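Local structure of tryptophane-5-halogenase (Microbispora sp. ATCC PTA-5024, 5UAO) at residues G193-R205 and G214-D226. The protein probably chlorinates tryptophan at carbon 5 within a lanthipeptide during NAI-107 biosynthesis, acting as an FAD-dependent halogenase. Sequence-based numbering, arbitrary orientation.
Sequences GVRHVDATVAEVR and GLITTDGRRLHYD. With FAD (flavin-adenine dinucleotide), chain E.
Arg-221 grips a single backbone carbonyl with the two terminal nitrogens of its guanidinium, end-on. NH1 and NH2 donate to Asp-198 O at 3.1 and 3.0 Å. Only NH2 lies in the carbonyl plane on a lone pair; NH1 sits above that plane. A bend at chi3 (-68°) turns the guanidinium so that NE and NH2 also meet the Asp-219 carboxylate side-on, in a salt bridge.

Thr-217 OG1 donates to Asp-219 OD1 from the face of the carboxylate opposite to Arg-221 NH2. The Thr-217 methyl CG2 packs on Ala-199 CB at 3.6 Å. A valine in place of Thr-217 would probably leave Asp-219 OD1 without its hydroxyl donor on that face. A water joins Asp-219 OD1, Thr-218 OG1 and Thr-200 N.

Strands 201-205 and 214-217 pair antiparallel as arms of a beta hairpin. It lies near one edge of a mixed sheet whose GxGxxG pattern is consistent with a Rossmann-type FAD-binding fold; strand 195-198 pairs with strand 56-61. A classic beta bulge interrupts the hairpin: Ala-202 N and Glu-203 N both donate to Ile-216 O, at 2.8 and 3.1 Å. Both Val-204 methyls lie beside Leu-215 CD2.

At the start of strand 201-205, Val-201 reads the adenine edge of FAD. Its N donates to N1A at 2.8 Å and its O accepts from N6A at 2.9 Å. Thr-200 O, on the same peptide as Val-201 N, accepts from Thr-218 N. The backbone that recognises adenine is therefore tied to the partner arm, with the arginine-aspartate network holding the end of strand 195-198, just before the pocket residues Ala-199 and Thr-200.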
loop_
_atom_site.group_PDB
_atom_site.type_symbol
_atom_site.label_atom_id
_atom_site.label_comp_id
_atom_site.label_asym_id
_atom_site.label_seq_id
_atom_site.Cartn_x
_atom_site.Cartn_y
_atom_site.Cartn_z
ATOM N N GLY A 193 35.660 10.780 4.669
ATOM C CA GLY A 193 35.745 12.103 4.006
ATOM C C GLY A 193 34.586 13.067 4.301
ATOM O O GLY A 193 34.439 14.116 3.665
ATOM N N VAL A 194 33.725 12.721 5.244
ATOM C CA VAL A 194 32.733 13.708 5.729
ATOM C C VAL A 194 33.526 14.813 6.453
ATOM O O VAL A 194 34.362 14.484 7.321
ATOM C CB VAL A 194 31.692 13.060 6.674
ATOM C CG1 VAL A 194 30.831 14.123 7.324
ATOM C CG2 VAL A 194 30.785 12.092 5.915
ATOM N N ARG A 195 33.303 16.088 6.120
ATOM C CA ARG A 195 34.009 17.174 6.853
ATOM C C ARG A 195 33.275 17.524 8.136
ATOM O O ARG A 195 32.074 17.624 8.143
ATOM C CB ARG A 195 34.096 18.418 5.978
ATOM C CG ARG A 195 34.659 18.136 4.597
ATOM C CD ARG A 195 35.109 19.418 3.891
ATOM N NE ARG A 195 34.011 20.257 3.389
ATOM C CZ ARG A 195 33.506 21.323 4.011
ATOM N NH1 ARG A 195 33.936 21.691 5.212
ATOM N NH2 ARG A 195 32.534 22.016 3.428
ATOM N N HIS A 196 33.992 17.733 9.213
ATOM C CA HIS A 196 33.388 18.131 10.456
ATOM C C HIS A 196 33.514 19.659 10.695
ATOM O O HIS A 196 34.555 20.211 10.424
ATOM C CB HIS A 196 34.021 17.369 11.584
ATOM C CG HIS A 196 33.269 17.498 12.856
ATOM N ND1 HIS A 196 33.558 18.466 13.807
ATOM C CD2 HIS A 196 32.226 16.785 13.342
ATOM C CE1 HIS A 196 32.715 18.342 14.819
ATOM N NE2 HIS A 196 31.896 17.328 14.562
ATOM N N VAL A 197 32.433 20.316 11.160
ATOM C CA VAL A 197 32.444 21.712 11.564
ATOM C C VAL A 197 31.932 21.847 13.031
ATOM O O VAL A 197 30.828 21.379 13.354
ATOM C CB VAL A 197 31.603 22.535 10.589
ATOM C CG1 VAL A 197 31.585 23.992 10.999
ATOM C CG2 VAL A 197 32.166 22.416 9.166
ATOM N N ASP A 198 32.739 22.401 13.926
ATOM C CA ASP A 198 32.306 22.603 15.292
ATOM C C ASP A 198 31.717 24.001 15.377
ATOM O O ASP A 198 32.445 24.998 15.312
ATOM C CB ASP A 198 33.448 22.385 16.274
ATOM C CG ASP A 198 33.094 22.757 17.734
ATOM O OD1 ASP A 198 31.906 22.856 18.128
ATOM O OD2 ASP A 198 34.053 22.979 18.512
ATOM N N ALA A 199 30.409 24.086 15.560
ATOM C CA ALA A 199 29.755 25.409 15.586
ATOM C C ALA A 199 28.404 25.318 16.257
ATOM O O ALA A 199 27.762 24.270 16.253
ATOM C CB ALA A 199 29.600 25.920 14.161
ATOM N N THR A 200 27.986 26.414 16.856
ATOM C CA THR A 200 26.657 26.533 17.381
ATOM C C THR A 200 25.918 27.477 16.504
ATOM O O THR A 200 26.305 28.675 16.362
ATOM C CB THR A 200 26.672 26.997 18.854
ATOM O OG1 THR A 200 27.354 25.986 19.580
ATOM C CG2 THR A 200 25.233 27.083 19.403
ATOM N N VAL A 201 24.876 26.971 15.824
ATOM C CA VAL A 201 24.113 27.835 14.887
ATOM C C VAL A 201 23.255 28.786 15.699
ATOM O O VAL A 201 22.581 28.330 16.605
ATOM C CB VAL A 201 23.260 26.986 13.892
ATOM C CG1 VAL A 201 22.233 27.837 13.149
ATOM C CG2 VAL A 201 24.188 26.242 12.936
ATOM N N ALA A 202 23.312 30.096 15.380
ATOM C CA ALA A 202 22.526 31.166 16.072
ATOM C C ALA A 202 21.331 31.574 15.252
ATOM O O ALA A 202 20.279 31.913 15.800
ATOM C CB ALA A 202 23.370 32.434 16.301
ATOM N N GLU A 203 21.524 31.647 13.944
ATOM C CA GLU A 203 20.470 32.067 13.067
ATOM C C GLU A 203 20.535 31.323 11.755
ATOM O O GLU A 203 21.588 31.104 11.150
ATOM C CB GLU A 203 20.552 33.551 12.792
ATOM C CG GLU A 203 19.353 34.050 11.994
ATOM C CD GLU A 203 19.525 35.481 11.480
ATOM O OE1 GLU A 203 20.501 36.168 11.898
ATOM O OE2 GLU A 203 18.686 35.900 10.632
ATOM N N VAL A 204 19.366 30.909 11.318
ATOM C CA VAL A 204 19.188 30.316 10.012
ATOM C C VAL A 204 18.636 31.429 9.173
ATOM O O VAL A 204 17.520 31.885 9.398
ATOM C CB VAL A 204 18.205 29.172 10.122
ATOM C CG1 VAL A 204 17.910 28.561 8.768
ATOM C CG2 VAL A 204 18.714 28.196 11.162
ATOM N N ARG A 205 19.430 31.876 8.207
ATOM C CA ARG A 205 19.054 32.994 7.411
ATOM C C ARG A 205 18.487 32.562 6.078
ATOM O O ARG A 205 19.179 31.947 5.269
ATOM C CB ARG A 205 20.258 33.891 7.217
ATOM C CG ARG A 205 19.897 35.280 6.769
ATOM C CD ARG A 205 20.211 36.303 7.858
ATOM N NE ARG A 205 19.540 37.537 7.514
ATOM C CZ ARG A 205 18.766 38.272 8.314
ATOM N NH1 ARG A 205 18.602 37.982 9.612
ATOM N NH2 ARG A 205 18.181 39.357 7.810
ATOM N N GLY A 214 21.838 30.713 4.283
ATOM C CA GLY A 214 23.010 30.477 5.061
ATOM C C GLY A 214 22.776 30.340 6.531
ATOM O O GLY A 214 21.697 30.559 7.021
ATOM N N LEU A 215 23.802 29.959 7.252
ATOM C CA LEU A 215 23.711 29.838 8.713
ATOM C C LEU A 215 24.747 30.769 9.376
ATOM O O LEU A 215 25.896 30.774 8.983
ATOM C CB LEU A 215 23.975 28.409 9.141
ATOM C CG LEU A 215 23.284 27.283 8.351
ATOM C CD1 LEU A 215 23.885 25.989 8.765
ATOM C CD2 LEU A 215 21.852 27.332 8.783
ATOM N N ILE A 216 24.337 31.506 10.406
ATOM C CA ILE A 216 25.250 32.341 11.184
ATOM C C ILE A 216 25.499 31.658 12.535
ATOM O O ILE A 216 24.575 31.395 13.299
ATOM C CB ILE A 216 24.634 33.741 11.457
ATOM C CG1 ILE A 216 23.948 34.320 10.211
ATOM C CG2 ILE A 216 25.629 34.694 12.139
ATOM C CD1 ILE A 216 24.808 34.433 9.002
ATOM N N THR A 217 26.756 31.364 12.833
ATOM C CA THR A 217 27.103 30.802 14.111
ATOM C C THR A 217 27.096 31.842 15.209
ATOM O O THR A 217 27.161 33.061 14.954
ATOM C CB THR A 217 28.478 30.129 14.097
ATOM O OG1 THR A 217 29.564 31.096 14.064
ATOM C CG2 THR A 217 28.564 29.180 12.927
ATOM N N THR A 218 27.069 31.375 16.436
ATOM C CA THR A 218 27.133 32.286 17.588
ATOM C C THR A 218 28.388 33.171 17.614
ATOM O O THR A 218 28.314 34.249 18.101
ATOM C CB THR A 218 27.105 31.502 18.881
ATOM O OG1 THR A 218 28.085 30.450 18.792
ATOM C CG2 THR A 218 25.700 30.907 19.101
ATOM N N ASP A 219 29.512 32.697 17.090
ATOM C CA ASP A 219 30.768 33.481 17.061
ATOM C C ASP A 219 30.840 34.321 15.840
ATOM O O ASP A 219 31.808 35.015 15.693
ATOM C CB ASP A 219 31.976 32.534 17.100
ATOM C CG ASP A 219 31.943 31.494 15.950
ATOM O OD1 ASP A 219 31.241 30.469 16.056
ATOM O OD2 ASP A 219 32.596 31.731 14.916
ATOM N N GLY A 220 29.892 34.171 14.892
ATOM C CA GLY A 220 29.815 34.974 13.677
ATOM C C GLY A 220 30.282 34.386 12.361
ATOM O O GLY A 220 30.275 35.074 11.371
ATOM N N ARG A 221 30.745 33.141 12.323
ATOM C CA ARG A 221 30.954 32.475 11.037
ATOM C C ARG A 221 29.624 32.420 10.265
ATOM O O ARG A 221 28.545 32.405 10.862
ATOM C CB ARG A 221 31.537 31.078 11.202
ATOM C CG ARG A 221 33.018 31.073 11.519
ATOM C CD ARG A 221 33.526 29.701 11.940
ATOM N NE ARG A 221 32.971 29.324 13.235
ATOM C CZ ARG A 221 32.921 28.109 13.766
ATOM N NH1 ARG A 221 33.330 27.030 13.088
ATOM N NH2 ARG A 221 32.389 27.956 14.987
ATOM N N ARG A 222 29.735 32.449 8.934
ATOM C CA ARG A 222 28.657 32.221 8.007
ATOM C C ARG A 222 28.917 30.940 7.244
ATOM O O ARG A 222 29.942 30.780 6.583
ATOM C CB ARG A 222 28.507 33.425 7.091
ATOM C CG ARG A 222 28.130 34.639 7.946
ATOM C CD ARG A 222 27.800 35.883 7.141
ATOM N NE ARG A 222 29.006 36.562 6.664
ATOM C CZ ARG A 222 29.566 36.407 5.458
ATOM N NH1 ARG A 222 29.050 35.584 4.540
ATOM N NH2 ARG A 222 30.664 37.096 5.165
ATOM N N LEU A 223 28.034 29.986 7.430
ATOM C CA LEU A 223 28.130 28.709 6.730
ATOM C C LEU A 223 27.083 28.684 5.585
ATOM O O LEU A 223 25.922 29.153 5.740
ATOM C CB LEU A 223 27.888 27.592 7.722
ATOM C CG LEU A 223 28.658 27.643 9.039
ATOM C CD1 LEU A 223 28.090 26.574 9.952
ATOM C CD2 LEU A 223 30.156 27.417 8.737
ATOM N N HIS A 224 27.479 28.152 4.444
ATOM C CA HIS A 224 26.596 28.091 3.300
ATOM C C HIS A 224 26.735 26.752 2.671
ATOM O O HIS A 224 27.875 26.339 2.386
ATOM C CB HIS A 224 26.963 29.123 2.204
ATOM C CG HIS A 224 26.146 28.957 0.944
ATOM N ND1 HIS A 224 24.930 29.587 0.749
ATOM C CD2 HIS A 224 26.344 28.181 -0.154
ATOM C CE1 HIS A 224 24.437 29.240 -0.427
ATOM N NE2 HIS A 224 25.271 28.382 -0.990
ATOM N N TYR A 225 25.609 26.139 2.307
ATOM C CA TYR A 225 25.600 24.834 1.594
ATOM C C TYR A 225 24.506 24.872 0.548
ATOM O O TYR A 225 23.532 25.654 0.642
ATOM C CB TYR A 225 25.394 23.600 2.544
ATOM C CG TYR A 225 26.397 23.565 3.685
ATOM C CD1 TYR A 225 27.715 23.181 3.474
ATOM C CD2 TYR A 225 26.057 24.036 4.937
ATOM C CE1 TYR A 225 28.658 23.254 4.484
ATOM C CE2 TYR A 225 26.978 24.094 5.956
ATOM C CZ TYR A 225 28.275 23.673 5.708
ATOM O OH TYR A 225 29.120 23.762 6.740
ATOM N N ASP A 226 24.597 24.010 -0.434
ATOM C CA ASP A 226 23.554 23.958 -1.462
ATOM C C ASP A 226 22.260 23.325 -0.930
ATOM O O ASP A 226 21.189 23.698 -1.327
ATOM C CB ASP A 226 24.032 23.223 -2.719
ATOM C CG ASP A 226 25.224 23.935 -3.423
ATOM O OD1 ASP A 226 25.238 25.195 -3.515
ATOM O OD2 ASP A 226 26.118 23.208 -3.905
HETATM P PA FAD E . 19.858 14.545 19.018
HETATM O O1A FAD E . 20.503 13.241 19.487
HETATM O O2A FAD E . 19.008 15.429 19.950
HETATM O O5B FAD E . 20.954 15.446 18.261
HETATM C C5B FAD E . 20.814 16.817 17.949
HETATM C C4B FAD E . 22.159 17.305 17.443
HETATM O O4B FAD E . 21.819 18.603 16.950
HETATM C C3B FAD E . 23.295 17.491 18.469
HETATM O O3B FAD E . 24.646 17.055 17.936
HETATM C C2B FAD E . 23.295 19.000 18.733
HETATM O O2B FAD E . 24.594 19.575 19.166
HETATM C C1B FAD E . 22.841 19.515 17.366
HETATM N N9A FAD E . 22.328 20.903 17.452
HETATM C C8A FAD E . 21.155 21.308 18.024
HETATM N N7A FAD E . 21.028 22.657 17.885
HETATM C C5A FAD E . 22.140 23.096 17.244
HETATM C C6A FAD E . 22.644 24.408 16.857
HETATM N N6A FAD E . 21.897 25.523 17.113
HETATM N N1A FAD E . 23.802 24.450 16.214
HETATM C C2A FAD E . 24.532 23.354 15.929
HETATM N N3A FAD E . 24.133 22.131 16.284
HETATM C C4A FAD E . 22.967 21.964 16.935
HETATM N N1 FAD E . 15.094 5.226 18.940
HETATM C C2 FAD E . 15.299 3.895 18.659
HETATM O O2 FAD E . 15.510 3.513 17.463
HETATM N N3 FAD E . 15.301 2.956 19.643
HETATM C C4 FAD E . 15.106 3.250 20.945
HETATM O O4 FAD E . 15.108 2.296 21.785
HETATM C C4X FAD E . 14.882 4.690 21.306
HETATM N N5 FAD E . 14.610 5.109 22.573
HETATM C C5X FAD E . 14.407 6.413 22.880
HETATM C C6 FAD E . 14.135 6.769 24.194
HETATM C C7 FAD E . 13.888 8.084 24.544
HETATM C C7M FAD E . 13.618 8.511 25.956
HETATM C C8 FAD E . 13.967 9.130 23.527
HETATM C C8M FAD E . 13.708 10.568 23.928
HETATM C C9 FAD E . 14.228 8.778 22.214
HETATM C C9A FAD E . 14.436 7.456 21.812
HETATM N N10 FAD E . 14.685 7.084 20.445
HETATM C C10 FAD E . 14.892 5.690 20.194
HETATM C "C1'" FAD E . 14.846 8.013 19.285
HETATM C "C2'" FAD E . 16.436 8.052 19.080
HETATM O "O2'" FAD E . 16.889 8.380 20.388
HETATM C "C3'" FAD E . 17.396 9.098 18.408
HETATM O "O3'" FAD E . 18.843 9.115 18.702
HETATM C "C4'" FAD E . 17.213 10.410 19.113
HETATM O "O4'" FAD E . 16.115 10.341 20.071
HETATM C "C5'" FAD E . 17.188 11.462 18.003
HETATM O "O5'" FAD E . 18.463 11.619 17.451
HETATM P P FAD E . 18.701 13.093 16.782
HETATM O O1P FAD E . 17.539 13.469 15.967
HETATM O O2P FAD E . 20.036 12.888 16.076
HETATM O O3P FAD E . 18.737 14.236 17.865
HETATM O O HOH W 1 29.708 28.651 17.350
#